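Local coordinates for beta-glucuronidase (Dictyoglomus thermophilum, PDB 6XXW), which probably hydrolyses beta-D-glucuronides, as a family 2 glycoside hydrolase that joins a sugar-binding domain and a beta-sandwich to a TIM barrel, at residues Ile50-Pro55 against Val74-Ser79; Thr203-Asn208 against Pro250-Pro255; Leu245-Pro250 against Ile280-Val285; Ile561-Val564 against Lys568-Val571; Gly570-Asn575 against Met580-Leu585. One frame throughout, in Å; residues are numbered along the deposited sequence.

Contact 1. Residues Ile50-Pro55 against Val74-Ser79; sequences ILMPVP and VYYKKS
The phenol ring of Y76 is the one flat group at this interface, and M52 and V54 meet it at an oblique angle, neither squarely over a face nor in line with an edge. The segments belong to the jelly-roll beta-sandwich of the family 2 sugar-binding domain, where strands 50-54 and 73-81 both pair antiparallel with strand 32-43. The ring is turned to them mainly through one corner: CE2 of Y76 lies 3.5 Å from CG2 of V54 and 3.7 Å from CG of M52. In V54, CG1 is anti to the backbone N (chi1 171°), which leaves CG2, anti to the carbonyl carbon, to face the ring, 3.6 Å from CD2 of Y76. M52 touches with CG, which chi1 (-171°) sets anti to the backbone N, while the bend at chi2 (67°) turns SD off the line of the chain. F41 meets the same tyrosine ring edge-to-face, and I182 of strand 181-183 packs on both V54 and Y76, so the aromatic ring is buried. Facing away from the tyrosine, P53 packs on I323 of a second subunit. The hydroxyl is held by a water that bridges the two strands: OH of Y76 donates to it at 2.8 Å, and the water in turn donates to O of P53 at 2.7 Å.

Contact 2. Residues Thr203-Asn208 against Pro250-Pro255; sequences TELSNN and PKLWEP
L205 and L252 meet tip to tip, CD2 of L205 lying 3.8 Å from CD2 of L252, and this single methyl pair is the apolar part of a small surface contact. It sits at one end of the immunoglobulin-like beta-sandwich of the family 2 fold. Strand 198-206 turns back into strand 209-217 there through a two-residue beta-hairpin, and the backbone of N207 and N208 has the angles of a type II' turn. The contact is close at two points, the leucine pair and the place where the main chain of N208 meets P250. L252 is directed at the hairpin and also packs on I282 and N295, while P250 leans on A210 of the returning strand. Both leucines carry CG anti to the carbonyl carbon (chi1 -49° for L205 and -53° for L252); the extended chi2 carries CD1 straight on, and it is the other branch, CD2, that meets its counterpart. The loose side is the solvent-facing flank, where the amide of N208 stays well back from the opposite segment and leaves its main chain to make the touch. Behind the leucines the chain is pinned by a backbone hydrogen bond between W253 and I282. At the turn, carbonyl O of N208 lies 3.4 Å from ring carbon CD of P250.

Contact 3. Residues Leu245-Pro250 against Ile280-Val285; sequences LEVKNP and IGIRTV
I282 supplies about half of the buried surface, the largest share, and its outermost carbon does the touching for both partners. CD1 of I282 lies 4.3 Å from CG2 of V247, and the same CD1 is 4.3 Å from CB of P250, so the methyl end touches the valine on one flank and the proline ring on an adjacent one. The distances are long for methyl packing: this is a light van der Waals contact without polar atoms. The isoleucine reaches this place as an extended chain, CG1 anti to the carbonyl carbon (chi1 -66°) and CD1 carried straight on by chi2 at 169°. V247 is the last inward-facing residue of its strand and offers CG2, the methyl anti to its own carbonyl carbon. P250 follows just beyond the strand end and presents the CB side of its ring. The three residues are part of an apolar layer, to which A210 and Y261 add surface around I282. Nearby, G281 O is hydrogen-bonded to a bound Tris molecule, probably from the crystallisation liquor. Strand 242-248 is an outer strand of the three-stranded sheet of the immunoglobulin-like sandwich, paired with strand 209-217, whereas the 280-285 segment leaves strand 273-280 of the five-stranded sheet and leads to strand 285-288, with R283 bonded to the backbone of P406 and V408.

Contact 4. Residues Ile561-Val564 against Lys568-Val571; sequences ITRV and KKGV
This is a polar, partly buried contact within one long loop, which leaves TIM-barrel strand 544-550 and leads to helix 580-591. Its direct link is a hydrogen bond from the ammonium of K568 to the main chain: NZ of K568 lies 2.9 Å from O of V564, approaching almost straight along the C=O axis (161° at the oxygen). The lysine doubles back to get there, bent at chi2 (-73°) and again at chi4, and its CE stays 3.6 Å from O of V564. V564 also packs on V564 of a third subunit, so this loop lies at a subunit interface. On the other flank R563 and K569 come together, NH2 of R563 4.2 Å from NZ of K569, with shared partners between them. A water accepts from NH1 of R563 at 2.9 Å and from NZ of K569 at 3.2 Å, and the hydroxyl of Y473 is bonded to both side chains. Salt bridges to D175 for R563 and to D509 for K569 fix the two groups. NH1 of R563 further donates to O of T562 at 3.0 Å, a bent bond whose donor stands above the carbonyl plane. N567, K568 and K569 match the Asn-X-Lys signature with which beta-glucuronidases recognise the sugar carboxylate, so the cluster of basic groups is consistent with the carboxylate-binding end of a glucuronate pocket.

Contact 5. Residues Gly570-Asn575 against Met580-Leu585; sequences GVFTRN and MVAHFL
V571 is the bump of this contact, and the hollow that takes it is the face of helix 580-591 lined by V581, A582 and L585. The two methyls of V571 divide the work. CG1 sits over the small A582, 3.5 Å from its CB, where the short side chain lets the loop come down close to the helix. CG2 reaches the ridge made by residues one turn apart, 3.8 Å from CG1 of V581 and 4.0 Å from CD1 of L585. V571 is modelled in two conformations, and this fit describes one of them, in which CG1 stands roughly anti to the backbone N (chi1 160°). The side chain crosses that of V581 at about a right angle, and V581 meets it with CG1, the methyl wedged between backbone N and carbonyl carbon (chi1 72°). At an adjacent flank of A582 the F572 ring comes in obliquely and more loosely, CE2 of F572 lying 4.4 Å from CB of A582. An alpha-helical bond from L585 N to O of V581 (2.9 Å) joins two residues of the hollow. I549 of strand 544-550 touches both V571 and L585, and the loop after that strand is packed between it and helix 580-591, as in a beta-alpha unit of a TIM barrel.

From the N terminus, contact 1 closes a short loop within the sugar-binding jelly roll, on strands that share strand 32-43. Contacts 2 and 3 follow in the immunoglobulin-like domain and cross: their segments alternate along the chain, they share P250, their centres are about 4 Å apart, and a probable hydrogen bond from W253 N to I282 O joins them. Together they tie the hairpin and both sheets of that sandwich to the chain leading into the barrel. Contacts 4 and 5 overlap in the TIM-barrel region, sharing G570 and V571, contact 5 opening on the segment that closes contact 4; the former closes a tight loop and the latter seats the chain after it on helix 580-591.

Contact 1. Residues Ile50-Pro55 against Val74-Ser79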
# COMPACT_ATOMS: atom_id res chain seq x y z
N ILE A 50 -25.10 -23.07 9.58
CA ILE A 50 -23.72 -22.72 9.92
C ILE A 50 -23.77 -21.84 11.16
O ILE A 50 -24.86 -21.51 11.65
CB ILE A 50 -23.00 -21.99 8.75
CG1 ILE A 50 -23.78 -20.74 8.34
CG2 ILE A 50 -22.81 -22.92 7.55
CD1 ILE A 50 -23.02 -19.88 7.32
N LEU A 51 -22.61 -21.45 11.69
CA LEU A 51 -22.58 -20.53 12.81
C LEU A 51 -22.48 -19.09 12.32
O LEU A 51 -21.79 -18.80 11.34
CB LEU A 51 -21.40 -20.84 13.74
CG LEU A 51 -21.45 -22.24 14.35
CD1 LEU A 51 -20.26 -22.47 15.27
CD2 LEU A 51 -22.77 -22.46 15.09
N MET A 52 -23.16 -18.18 13.03
CA MET A 52 -23.17 -16.78 12.63
C MET A 52 -23.23 -15.88 13.86
O MET A 52 -24.14 -16.00 14.68
CB MET A 52 -24.37 -16.51 11.72
CG MET A 52 -24.39 -15.13 11.06
SD MET A 52 -23.07 -14.89 9.85
CE MET A 52 -23.44 -16.15 8.62
N PRO A 53 -22.29 -14.93 14.00
CA PRO A 53 -22.37 -14.00 15.13
C PRO A 53 -23.54 -13.03 14.99
O PRO A 53 -23.93 -12.65 13.88
CB PRO A 53 -21.02 -13.26 15.07
CG PRO A 53 -20.70 -13.24 13.58
CD PRO A 53 -21.20 -14.60 13.07
N VAL A 54 -24.09 -12.63 16.13
CA VAL A 54 -25.14 -11.63 16.22
C VAL A 54 -24.76 -10.66 17.33
O VAL A 54 -24.49 -11.10 18.46
CB VAL A 54 -26.51 -12.28 16.47
CG1 VAL A 54 -27.58 -11.22 16.79
CG2 VAL A 54 -26.94 -13.12 15.27
N PRO A 55 -24.74 -9.34 17.09
CA PRO A 55 -25.11 -8.67 15.85
C PRO A 55 -23.95 -8.58 14.85
O PRO A 55 -22.79 -8.43 15.24
CB PRO A 55 -25.50 -7.27 16.33
CG PRO A 55 -24.55 -7.02 17.46
CD PRO A 55 -24.35 -8.37 18.13
N VAL A 74 -33.00 -15.31 4.96
CA VAL A 74 -32.09 -16.09 5.79
C VAL A 74 -32.77 -16.26 7.14
O VAL A 74 -33.71 -15.55 7.49
CB VAL A 74 -30.70 -15.44 5.93
CG1 VAL A 74 -30.12 -15.12 4.52
CG2 VAL A 74 -30.76 -14.19 6.79
N TYR A 75 -32.29 -17.25 7.90
CA TYR A 75 -32.97 -17.66 9.13
C TYR A 75 -31.93 -17.83 10.23
O TYR A 75 -30.96 -18.56 10.05
CB TYR A 75 -33.74 -18.97 8.92
CG TYR A 75 -34.74 -18.86 7.80
CD1 TYR A 75 -34.35 -19.00 6.47
CD2 TYR A 75 -36.07 -18.57 8.06
CE1 TYR A 75 -35.26 -18.87 5.43
CE2 TYR A 75 -37.00 -18.44 7.03
CZ TYR A 75 -36.58 -18.59 5.72
OH TYR A 75 -37.49 -18.46 4.69
N TYR A 76 -32.14 -17.13 11.34
CA TYR A 76 -31.31 -17.24 12.54
C TYR A 76 -32.06 -18.05 13.59
O TYR A 76 -33.29 -17.95 13.68
CB TYR A 76 -31.00 -15.86 13.10
CG TYR A 76 -30.05 -15.01 12.29
CD1 TYR A 76 -30.48 -14.34 11.15
CD2 TYR A 76 -28.73 -14.84 12.69
CE1 TYR A 76 -29.61 -13.52 10.41
CE2 TYR A 76 -27.84 -14.03 11.97
CZ TYR A 76 -28.29 -13.38 10.84
OH TYR A 76 -27.42 -12.58 10.14
N LYS A 77 -31.33 -18.83 14.39
CA LYS A 77 -31.95 -19.69 15.40
C LYS A 77 -31.08 -19.74 16.65
O LYS A 77 -29.85 -19.85 16.54
CB LYS A 77 -32.16 -21.12 14.88
CG LYS A 77 -32.76 -22.07 15.92
CD LYS A 77 -33.18 -23.39 15.28
CE LYS A 77 -32.61 -24.57 16.04
NZ LYS A 77 -32.80 -25.85 15.30
N LYS A 78 -31.72 -19.73 17.82
CA LYS A 78 -30.99 -19.79 19.08
C LYS A 78 -31.91 -20.30 20.18
O LYS A 78 -33.11 -19.99 20.21
CB LYS A 78 -30.43 -18.41 19.49
CG LYS A 78 -29.40 -18.48 20.62
CD LYS A 78 -28.69 -17.17 20.83
CE LYS A 78 -27.35 -17.40 21.51
NZ LYS A 78 -26.92 -16.21 22.31
N SER A 79 -31.33 -21.05 21.11
CA SER A 79 -32.03 -21.51 22.31
C SER A 79 -31.82 -20.52 23.45
O SER A 79 -30.75 -19.92 23.59
CB SER A 79 -31.51 -22.88 22.76
OG SER A 79 -31.81 -23.88 21.81
O HOH W 1 -25.71 -11.61 12.07

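Contact 2. Residues Thr203-Asn208 against Pro250-Pro255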
# COMPACT_ATOMS: atom_id res chain seq x y z
N THR A 203 -36.92 20.51 27.10
CA THR A 203 -36.21 21.44 27.96
C THR A 203 -36.36 22.87 27.44
O THR A 203 -36.31 23.11 26.23
CB THR A 203 -34.74 21.06 28.10
OG1 THR A 203 -34.08 21.17 26.84
CG2 THR A 203 -34.60 19.63 28.62
N GLU A 204 -36.57 23.80 28.36
CA GLU A 204 -36.72 25.22 28.07
C GLU A 204 -35.82 26.00 29.02
O GLU A 204 -35.48 25.53 30.11
CB GLU A 204 -38.17 25.69 28.24
CG GLU A 204 -39.19 25.02 27.33
CD GLU A 204 -40.62 25.44 27.63
OE1 GLU A 204 -41.56 24.83 27.08
OE2 GLU A 204 -40.81 26.40 28.42
N LEU A 205 -35.45 27.20 28.60
CA LEU A 205 -34.71 28.13 29.45
C LEU A 205 -35.67 29.22 29.92
O LEU A 205 -36.42 29.77 29.11
CB LEU A 205 -33.53 28.74 28.70
CG LEU A 205 -32.63 27.74 27.98
CD1 LEU A 205 -31.55 28.46 27.19
CD2 LEU A 205 -32.02 26.75 28.96
N SER A 206 -35.65 29.52 31.21
CA SER A 206 -36.61 30.47 31.77
C SER A 206 -35.91 31.27 32.86
O SER A 206 -35.58 30.72 33.92
CB SER A 206 -37.84 29.73 32.31
OG SER A 206 -38.80 30.63 32.85
N ASN A 207 -35.71 32.56 32.60
CA ASN A 207 -35.02 33.48 33.52
C ASN A 207 -33.62 32.92 33.75
O ASN A 207 -32.88 32.78 32.77
CB ASN A 207 -35.89 33.68 34.77
CG ASN A 207 -37.18 34.40 34.45
OD1 ASN A 207 -37.29 35.05 33.40
ND2 ASN A 207 -38.17 34.30 35.34
N ASN A 208 -33.23 32.59 34.98
CA ASN A 208 -31.95 31.97 35.26
C ASN A 208 -32.06 30.48 35.52
O ASN A 208 -31.11 29.87 36.03
CB ASN A 208 -31.28 32.65 36.46
CG ASN A 208 -30.59 33.93 36.09
OD1 ASN A 208 -30.28 34.17 34.92
ND2 ASN A 208 -30.34 34.78 37.08
N PRO A 250 -28.85 25.95 35.91
CA PRO A 250 -28.61 24.73 35.13
C PRO A 250 -27.25 24.77 34.46
O PRO A 250 -26.73 25.83 34.12
CB PRO A 250 -29.73 24.77 34.08
CG PRO A 250 -29.95 26.22 33.87
CD PRO A 250 -29.78 26.86 35.22
N LYS A 251 -26.66 23.59 34.30
CA LYS A 251 -25.51 23.41 33.43
C LYS A 251 -26.04 22.86 32.11
O LYS A 251 -26.60 21.75 32.07
CB LYS A 251 -24.47 22.48 34.05
CG LYS A 251 -23.97 22.91 35.45
CD LYS A 251 -24.76 22.21 36.54
CE LYS A 251 -24.47 22.78 37.93
NZ LYS A 251 -24.92 21.84 39.01
N LEU A 252 -25.89 23.63 31.04
CA LEU A 252 -26.47 23.28 29.76
C LEU A 252 -25.60 22.29 29.00
O LEU A 252 -24.37 22.31 29.08
CB LEU A 252 -26.68 24.53 28.90
CG LEU A 252 -27.45 25.68 29.54
CD1 LEU A 252 -27.72 26.78 28.52
CD2 LEU A 252 -28.76 25.15 30.14
N TRP A 253 -26.26 21.42 28.24
CA TRP A 253 -25.59 20.51 27.32
C TRP A 253 -25.26 21.24 26.03
O TRP A 253 -26.10 21.95 25.47
CB TRP A 253 -26.48 19.30 27.04
CG TRP A 253 -25.86 18.23 26.21
CD1 TRP A 253 -25.30 17.05 26.65
CD2 TRP A 253 -25.75 18.20 24.77
NE1 TRP A 253 -24.84 16.31 25.58
CE2 TRP A 253 -25.10 17.00 24.42
CE3 TRP A 253 -26.12 19.10 23.75
CZ2 TRP A 253 -24.82 16.65 23.09
CZ3 TRP A 253 -25.84 18.76 22.43
CH2 TRP A 253 -25.19 17.55 22.12
N GLU A 254 -24.03 21.08 25.54
CA GLU A 254 -23.67 21.58 24.23
C GLU A 254 -22.35 20.93 23.82
O GLU A 254 -21.66 20.36 24.66
CB GLU A 254 -23.56 23.12 24.21
CG GLU A 254 -22.61 23.76 25.23
CD GLU A 254 -22.71 25.30 25.23
OE1 GLU A 254 -23.84 25.84 25.21
OE2 GLU A 254 -21.66 25.97 25.22
N PRO A 255 -22.02 20.96 22.53
CA PRO A 255 -20.67 20.53 22.13
C PRO A 255 -19.63 21.32 22.88
O PRO A 255 -19.70 22.56 22.97
CB PRO A 255 -20.65 20.83 20.63
CG PRO A 255 -22.06 20.73 20.21
CD PRO A 255 -22.87 21.26 21.37

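Contact 3. Residues Leu245-Pro250 against Ile280-Val285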
# COMPACT_ATOMS: atom_id res chain seq x y z
N LEU A 245 -40.07 20.16 35.87
CA LEU A 245 -38.99 20.14 36.84
C LEU A 245 -38.17 21.41 36.65
O LEU A 245 -37.71 21.68 35.54
CB LEU A 245 -38.12 18.90 36.67
CG LEU A 245 -38.84 17.55 36.80
CD1 LEU A 245 -38.16 16.47 35.95
CD2 LEU A 245 -38.91 17.12 38.27
N GLU A 246 -37.99 22.18 37.73
CA GLU A 246 -37.21 23.41 37.66
C GLU A 246 -35.79 23.15 38.12
O GLU A 246 -35.57 22.63 39.22
CB GLU A 246 -37.82 24.53 38.49
CG GLU A 246 -37.17 25.87 38.17
CD GLU A 246 -37.60 26.98 39.11
OE1 GLU A 246 -38.51 26.72 39.93
OE2 GLU A 246 -37.04 28.09 39.02
N VAL A 247 -34.82 23.56 37.31
CA VAL A 247 -33.41 23.43 37.65
C VAL A 247 -32.83 24.83 37.78
O VAL A 247 -32.68 25.54 36.77
CB VAL A 247 -32.63 22.60 36.61
CG1 VAL A 247 -31.17 22.49 36.99
CG2 VAL A 247 -33.22 21.21 36.53
N LYS A 248 -32.53 25.24 39.00
CA LYS A 248 -31.90 26.53 39.23
C LYS A 248 -30.41 26.42 38.93
O LYS A 248 -29.77 25.42 39.26
CB LYS A 248 -32.13 27.00 40.66
CG LYS A 248 -31.60 28.40 40.95
CD LYS A 248 -32.73 29.40 41.18
CE LYS A 248 -32.34 30.79 40.70
NZ LYS A 248 -33.41 31.80 40.98
N ASN A 249 -29.86 27.44 38.28
CA ASN A 249 -28.47 27.43 37.83
C ASN A 249 -28.18 26.15 37.03
O ASN A 249 -27.37 25.32 37.45
CB ASN A 249 -27.51 27.57 38.99
N PRO A 250 -28.85 25.95 35.91
CA PRO A 250 -28.61 24.73 35.13
C PRO A 250 -27.25 24.77 34.46
O PRO A 250 -26.73 25.83 34.12
CB PRO A 250 -29.73 24.77 34.08
CG PRO A 250 -29.95 26.22 33.87
CD PRO A 250 -29.78 26.86 35.22
N ILE A 280 -30.36 12.86 30.48
CA ILE A 280 -30.88 13.84 29.54
C ILE A 280 -29.98 15.06 29.59
O ILE A 280 -29.20 15.25 30.52
CB ILE A 280 -32.34 14.24 29.85
CG1 ILE A 280 -32.44 14.86 31.25
CG2 ILE A 280 -33.29 13.04 29.70
CD1 ILE A 280 -33.79 15.47 31.53
N GLY A 281 -30.10 15.90 28.57
CA GLY A 281 -29.33 17.13 28.50
C GLY A 281 -30.25 18.32 28.30
O GLY A 281 -31.26 18.23 27.60
N ILE A 282 -29.91 19.43 28.94
CA ILE A 282 -30.70 20.65 28.87
C ILE A 282 -30.10 21.54 27.79
O ILE A 282 -29.02 22.11 27.96
CB ILE A 282 -30.74 21.37 30.23
CG1 ILE A 282 -31.48 20.52 31.27
CG2 ILE A 282 -31.39 22.74 30.09
CD1 ILE A 282 -31.32 21.04 32.70
N ARG A 283 -30.81 21.67 26.66
CA ARG A 283 -30.37 22.57 25.60
C ARG A 283 -31.56 22.95 24.72
O ARG A 283 -32.53 22.20 24.62
CB ARG A 283 -29.26 21.95 24.74
CG ARG A 283 -29.74 21.37 23.40
CD ARG A 283 -30.17 19.95 23.61
NE ARG A 283 -30.63 19.26 22.39
CZ ARG A 283 -31.86 19.36 21.89
NH1 ARG A 283 -32.76 20.16 22.46
NH2 ARG A 283 -32.20 18.65 20.82
N THR A 284 -31.44 24.10 24.06
CA THR A 284 -32.42 24.52 23.07
C THR A 284 -31.77 24.58 21.70
O THR A 284 -30.56 24.81 21.58
CB THR A 284 -33.02 25.90 23.39
OG1 THR A 284 -31.97 26.88 23.41
CG2 THR A 284 -33.71 25.87 24.75
N VAL A 285 -32.58 24.40 20.67
CA VAL A 285 -32.12 24.53 19.29
C VAL A 285 -33.15 25.34 18.51
O VAL A 285 -34.36 25.12 18.65
CB VAL A 285 -31.84 23.15 18.65
CG1 VAL A 285 -33.06 22.26 18.73
CG2 VAL A 285 -31.40 23.33 17.20

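Contact 4. Residues Ile561-Val564 against Lys568-Val571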
# COMPACT_ATOMS: atom_id res chain seq x y z
N ILE A 561 -16.96 -0.38 -11.54
CA ILE A 561 -15.66 0.12 -11.96
C ILE A 561 -15.35 1.49 -11.38
O ILE A 561 -14.23 1.98 -11.55
CB ILE A 561 -15.53 0.17 -13.50
CG1 ILE A 561 -16.63 1.05 -14.11
CG2 ILE A 561 -15.57 -1.26 -14.09
CD1 ILE A 561 -16.34 1.39 -15.58
N THR A 562 -16.31 2.11 -10.68
CA THR A 562 -16.07 3.39 -10.02
C THR A 562 -15.79 3.26 -8.52
O THR A 562 -15.64 4.28 -7.84
CB THR A 562 -17.28 4.31 -10.23
OG1 THR A 562 -18.44 3.70 -9.66
CG2 THR A 562 -17.52 4.57 -11.72
N ARG A 563 -15.68 2.05 -7.99
CA ARG A 563 -15.52 1.87 -6.55
C ARG A 563 -14.34 0.94 -6.27
O ARG A 563 -14.40 -0.26 -6.58
CB ARG A 563 -16.82 1.34 -5.93
CG ARG A 563 -17.92 2.42 -5.87
CD ARG A 563 -17.56 3.46 -4.79
NE ARG A 563 -18.50 4.59 -4.70
CZ ARG A 563 -18.29 5.78 -5.26
NH1 ARG A 563 -17.19 5.99 -5.99
NH2 ARG A 563 -19.18 6.75 -5.12
N VAL A 564 -13.29 1.49 -5.67
CA VAL A 564 -12.01 0.76 -5.51
C VAL A 564 -12.11 -0.00 -4.20
O VAL A 564 -11.56 0.39 -3.16
CB VAL A 564 -10.81 1.72 -5.54
CG1 VAL A 564 -9.50 0.96 -5.63
CG2 VAL A 564 -10.96 2.70 -6.71
N LYS A 568 -13.80 5.29 -1.09
CA LYS A 568 -12.51 5.62 -0.49
C LYS A 568 -12.41 7.09 -0.11
O LYS A 568 -11.30 7.60 0.05
CB LYS A 568 -11.38 5.23 -1.44
CG LYS A 568 -11.12 3.72 -1.48
CD LYS A 568 -10.42 3.28 -0.19
CE LYS A 568 -9.90 1.83 -0.26
NZ LYS A 568 -11.02 0.82 -0.34
N LYS A 569 -13.54 7.77 0.07
CA LYS A 569 -13.52 9.17 0.47
C LYS A 569 -13.35 9.37 1.98
O LYS A 569 -13.44 10.50 2.45
CB LYS A 569 -14.81 9.85 0.01
CG LYS A 569 -14.95 9.89 -1.51
CD LYS A 569 -15.82 11.05 -1.98
CE LYS A 569 -15.94 11.06 -3.50
NZ LYS A 569 -16.35 9.72 -4.04
N GLY A 570 -13.10 8.30 2.74
CA GLY A 570 -12.90 8.47 4.17
C GLY A 570 -11.73 9.41 4.47
O GLY A 570 -10.72 9.43 3.76
N VAL A 571 -11.89 10.22 5.52
CA VAL A 571 -10.77 10.95 6.10
C VAL A 571 -9.92 10.01 6.95
O VAL A 571 -8.71 10.23 7.12
CB VAL A 571 -11.33 12.14 6.91
CG1 VAL A 571 -10.34 12.65 7.93
CG2 VAL A 571 -11.81 13.26 5.98
O HOH W 2 -15.71 8.37 -6.84

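Contact 5. Residues Gly570-Asn575 against Met580-Leu585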
# COMPACT_ATOMS: atom_id res chain seq x y z
N GLY A 570 -13.10 8.30 2.74
CA GLY A 570 -12.90 8.47 4.17
C GLY A 570 -11.73 9.41 4.47
O GLY A 570 -10.72 9.43 3.76
N VAL A 571 -11.89 10.22 5.52
CA VAL A 571 -10.77 10.95 6.10
C VAL A 571 -9.92 10.01 6.95
O VAL A 571 -8.71 10.23 7.12
CB VAL A 571 -11.33 12.14 6.91
CG1 VAL A 571 -10.34 12.65 7.93
CG2 VAL A 571 -11.81 13.26 5.98
N PHE A 572 -10.53 8.96 7.49
CA PHE A 572 -9.86 7.86 8.16
C PHE A 572 -9.98 6.61 7.30
O PHE A 572 -10.94 6.45 6.53
CB PHE A 572 -10.46 7.57 9.55
CG PHE A 572 -10.32 8.71 10.51
CD1 PHE A 572 -11.34 9.63 10.66
CD2 PHE A 572 -9.16 8.87 11.25
CE1 PHE A 572 -11.22 10.70 11.54
CE2 PHE A 572 -9.03 9.95 12.13
CZ PHE A 572 -10.07 10.86 12.28
N THR A 573 -9.00 5.71 7.42
CA THR A 573 -9.15 4.41 6.78
C THR A 573 -10.27 3.63 7.47
O THR A 573 -10.77 4.01 8.53
CB THR A 573 -7.84 3.63 6.84
OG1 THR A 573 -7.51 3.38 8.20
CG2 THR A 573 -6.72 4.42 6.19
N ARG A 574 -10.66 2.50 6.86
CA ARG A 574 -11.73 1.71 7.46
C ARG A 574 -11.33 1.17 8.84
O ARG A 574 -12.20 0.93 9.69
CB ARG A 574 -12.12 0.55 6.55
CG ARG A 574 -13.47 -0.07 6.90
CD ARG A 574 -13.84 -1.11 5.87
NE ARG A 574 -15.27 -1.44 5.85
CZ ARG A 574 -15.73 -2.64 5.51
NH1 ARG A 574 -14.87 -3.60 5.23
NH2 ARG A 574 -17.03 -2.88 5.46
N ASN A 575 -10.03 0.96 9.08
CA ASN A 575 -9.55 0.55 10.39
C ASN A 575 -9.24 1.75 11.28
O ASN A 575 -8.49 1.61 12.25
CB ASN A 575 -8.34 -0.38 10.26
CG ASN A 575 -7.11 0.31 9.70
OD1 ASN A 575 -7.17 1.46 9.23
ND2 ASN A 575 -5.99 -0.39 9.73
N MET A 580 -3.82 11.89 5.30
CA MET A 580 -3.20 13.21 5.37
C MET A 580 -4.21 14.30 5.73
O MET A 580 -3.97 15.12 6.62
CB MET A 580 -2.51 13.53 4.05
CG MET A 580 -1.58 14.71 4.13
SD MET A 580 -0.83 15.04 2.51
CE MET A 580 -0.40 13.38 2.06
N VAL A 581 -5.37 14.31 5.07
CA VAL A 581 -6.33 15.40 5.28
C VAL A 581 -6.90 15.40 6.70
O VAL A 581 -7.36 16.46 7.16
CB VAL A 581 -7.47 15.34 4.25
CG1 VAL A 581 -8.39 14.19 4.53
CG2 VAL A 581 -8.25 16.67 4.23
N ALA A 582 -6.89 14.27 7.41
CA ALA A 582 -7.29 14.28 8.82
C ALA A 582 -6.47 15.27 9.62
O ALA A 582 -6.99 15.96 10.51
CB ALA A 582 -7.17 12.88 9.43
N HIS A 583 -5.17 15.35 9.34
CA HIS A 583 -4.33 16.30 10.07
C HIS A 583 -4.60 17.74 9.65
O HIS A 583 -4.55 18.64 10.50
CB HIS A 583 -2.87 15.91 9.88
CG HIS A 583 -2.62 14.47 10.21
ND1 HIS A 583 -2.52 14.02 11.51
CD2 HIS A 583 -2.54 13.37 9.42
CE1 HIS A 583 -2.34 12.72 11.51
NE2 HIS A 583 -2.35 12.29 10.25
N PHE A 584 -4.90 17.99 8.37
CA PHE A 584 -5.33 19.32 7.97
C PHE A 584 -6.59 19.74 8.74
O PHE A 584 -6.68 20.86 9.26
CB PHE A 584 -5.59 19.38 6.46
CG PHE A 584 -6.33 20.63 6.03
CD1 PHE A 584 -5.66 21.82 5.85
CD2 PHE A 584 -7.71 20.61 5.86
CE1 PHE A 584 -6.35 22.98 5.47
CE2 PHE A 584 -8.41 21.76 5.51
CZ PHE A 584 -7.72 22.94 5.31
N LEU A 585 -7.57 18.84 8.83
CA LEU A 585 -8.82 19.19 9.52
C LEU A 585 -8.59 19.40 11.01
O LEU A 585 -9.18 20.31 11.61
CB LEU A 585 -9.87 18.11 9.27
CG LEU A 585 -10.43 18.04 7.84
CD1 LEU A 585 -11.34 16.83 7.66
CD2 LEU A 585 -11.15 19.34 7.44